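Local coordinates for protein unsaturated glucuronyl hydrolase (Streptococcus agalactiae, PDB 2ZZR) that hydrolyses unsaturated chondroitin, hyaluronan and heparin disaccharides, releasing the unsaturated uronic acid from the non-reducing end, at residues A[2-7]-A[210-215]. Numbering follows the deposited sequence.
With SO4 (sulfate ion), chain B.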
loop_
_atom_site.group_PDB
_atom_site.type_symbol
_atom_site.label_atom_id
_atom_site.label_comp_id
_atom_site.label_asym_id
_atom_site.label_seq_id
_atom_site.Cartn_x
_atom_site.Cartn_y
_atom_site.Cartn_z
ATOM N N LYS A 2 -3.561 -0.337 -24.888
ATOM C CA LYS A 2 -2.660 -1.480 -24.847
ATOM C C LYS A 2 -1.597 -1.322 -23.764
ATOM O O LYS A 2 -1.075 -0.228 -23.549
ATOM C CB LYS A 2 -1.979 -1.678 -26.202
ATOM C CG LYS A 2 -2.897 -2.195 -27.300
ATOM C CD LYS A 2 -2.286 -1.924 -28.668
ATOM C CE LYS A 2 -3.115 -2.522 -29.787
ATOM N NZ LYS A 2 -2.546 -2.133 -31.112
ATOM N N ILE A 3 -1.304 -2.422 -23.078
ATOM C CA ILE A 3 -0.162 -2.504 -22.178
ATOM C C ILE A 3 0.929 -3.317 -22.869
ATOM O O ILE A 3 0.666 -4.396 -23.413
ATOM C CB ILE A 3 -0.539 -3.119 -20.802
ATOM C CG1 ILE A 3 -1.578 -2.235 -20.089
ATOM C CG2 ILE A 3 0.705 -3.299 -19.927
ATOM C CD1 ILE A 3 -2.123 -2.835 -18.792
ATOM N N LYS A 4 2.147 -2.779 -22.860
ATOM C CA LYS A 4 3.296 -3.438 -23.476
ATOM C C LYS A 4 3.514 -4.827 -22.879
ATOM O O LYS A 4 3.195 -5.056 -21.710
ATOM C CB LYS A 4 4.557 -2.597 -23.260
ATOM C CG LYS A 4 4.980 -2.569 -21.792
ATOM C CD LYS A 4 6.179 -1.704 -21.548
ATOM C CE LYS A 4 6.491 -1.699 -20.066
ATOM N NZ LYS A 4 7.686 -0.866 -19.792
ATOM N N PRO A 5 4.055 -5.765 -23.676
ATOM C CA PRO A 5 4.394 -7.071 -23.122
ATOM C C PRO A 5 5.398 -6.977 -21.967
ATOM O O PRO A 5 6.304 -6.133 -21.993
ATOM C CB PRO A 5 5.023 -7.807 -24.313
ATOM C CG PRO A 5 4.475 -7.116 -25.519
ATOM C CD PRO A 5 4.339 -5.683 -25.123
ATOM N N VAL A 6 5.208 -7.825 -20.961
ATOM C CA VAL A 6 6.172 -7.992 -19.872
ATOM C C VAL A 6 6.523 -9.468 -19.748
ATOM O O VAL A 6 5.701 -10.338 -20.055
ATOM C CB VAL A 6 5.654 -7.446 -18.497
ATOM C CG1 VAL A 6 5.377 -5.959 -18.577
ATOM C CG2 VAL A 6 4.418 -8.223 -18.010
ATOM N N LYS A 7 7.743 -9.757 -19.306
ATOM C CA LYS A 7 8.137 -11.132 -19.082
ATOM C C LYS A 7 7.397 -11.656 -17.865
ATOM O O LYS A 7 7.411 -11.034 -16.798
ATOM C CB LYS A 7 9.652 -11.273 -18.898
ATOM C CG LYS A 7 10.110 -12.715 -18.633
ATOM C CD LYS A 7 11.614 -12.911 -18.852
ATOM C CE LYS A 7 12.428 -11.961 -17.983
ATOM N NZ LYS A 7 13.885 -12.049 -18.254
ATOM N N VAL A 210 6.352 0.229 -14.769
ATOM C CA VAL A 210 6.592 -1.206 -14.775
ATOM C C VAL A 210 7.509 -1.502 -15.961
ATOM O O VAL A 210 7.246 -1.056 -17.082
ATOM C CB VAL A 210 5.278 -2.019 -14.892
ATOM C CG1 VAL A 210 5.558 -3.522 -14.835
ATOM C CG2 VAL A 210 4.305 -1.617 -13.782
ATOM N N ARG A 211 8.585 -2.238 -15.698
ATOM C CA ARG A 211 9.598 -2.537 -16.715
ATOM C C ARG A 211 9.275 -3.814 -17.495
ATOM O O ARG A 211 8.469 -4.633 -17.054
ATOM C CB ARG A 211 10.981 -2.658 -16.063
ATOM C CG ARG A 211 11.386 -1.440 -15.240
ATOM C CD ARG A 211 12.865 -1.487 -14.856
ATOM N NE ARG A 211 13.726 -1.217 -16.005
ATOM C CZ ARG A 211 15.042 -1.015 -15.940
ATOM N NH1 ARG A 211 15.727 -0.770 -17.054
ATOM N NH2 ARG A 211 15.674 -1.059 -14.774
ATOM N N ASP A 212 9.931 -3.987 -18.646
ATOM C CA ASP A 212 9.709 -5.150 -19.510
ATOM C C ASP A 212 9.960 -6.497 -18.832
ATOM O O ASP A 212 9.400 -7.508 -19.251
ATOM C CB ASP A 212 10.553 -5.049 -20.791
ATOM C CG ASP A 212 10.067 -3.967 -21.737
ATOM O OD1 ASP A 212 9.157 -3.184 -21.385
ATOM O OD2 ASP A 212 10.609 -3.888 -22.859
ATOM N N ASP A 213 10.802 -6.512 -17.795
ATOM C CA ASP A 213 11.110 -7.740 -17.063
ATOM C C ASP A 213 10.190 -7.948 -15.859
ATOM O O ASP A 213 10.417 -8.843 -15.049
ATOM C CB ASP A 213 12.583 -7.761 -16.624
ATOM C CG ASP A 213 12.934 -6.649 -15.634
ATOM O OD1 ASP A 213 14.092 -6.642 -15.160
ATOM O OD2 ASP A 213 12.085 -5.777 -15.334
ATOM N N SER A 214 9.152 -7.116 -15.775
ATOM C CA SER A 214 8.172 -7.116 -14.677
ATOM C C SER A 214 8.666 -6.487 -13.368
ATOM O O SER A 214 7.927 -6.438 -12.385
ATOM C CB SER A 214 7.579 -8.513 -14.435
ATOM O OG SER A 214 6.605 -8.816 -15.426
ATOM N N SER A 215 9.907 -5.998 -13.350
ATOM C CA SER A 215 10.379 -5.224 -12.203
ATOM C C SER A 215 9.795 -3.808 -12.258
ATOM O O SER A 215 9.164 -3.420 -13.245
ATOM C CB SER A 215 11.911 -5.193 -12.151
ATOM O OG SER A 215 12.429 -4.363 -13.170
HETATM S S SO4 B . 12.573 -0.971 -19.614
HETATM O O1 SO4 B . 12.560 -0.396 -20.956
HETATM O O2 SO4 B . 11.827 -2.223 -19.623
HETATM O O3 SO4 B . 13.951 -1.217 -19.191
HETATM O O4 SO4 B . 11.937 -0.040 -18.687
#
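Lys4, Val6 and Lys7 of the N-terminal arm meet a type I beta turn, Arg211 to Ser214, which follows helix 192-209 of this alpha barrel. Lys4 crosses the Asp212 side chain at about a right angle. Its chain, extended beyond CG, is long enough to carry NZ to Val210 O (2.8 Å), which the ammonium meets in the carbonyl plane; Lys4 NZ also forms a salt bridge with Asp212 OD1 at 3.2 Å, its hydrogen bond weak. Lys7 N donates to Asp212 O at 2.8 Å. Between the Lys4 and Lys7 bonds lies Val6: CG1 faces Arg211 O, while Val6 CG2 rests on Ser214 OG at 3.4 Å. The compact, branched valine also touches Leu270 of helix 265-280, just as Val210 touches Met274, so arm and turn share one apolar floor. Within the turn, Asp213 OD2 accepts from Ser215 N, which makes an Asx turn, and also from Ser215 OG; one carboxylate oxygen serves both donors. The sulfur of a sulfate, probably from the crystallisation liquor, lies in the Arg211 guanidinium plane at its edge, with Arg211 NE and NH1 both donating to sulfate O3. The Arg211 side chain is about 4 Å from that of Thr234, a probable substrate-binding residue. Serine suits position 214 because its short side chain, OG anti to the carbonyl carbon, reaches the arm's backbone: Ser214 OG donates to Lys7 O at 2.7 Å.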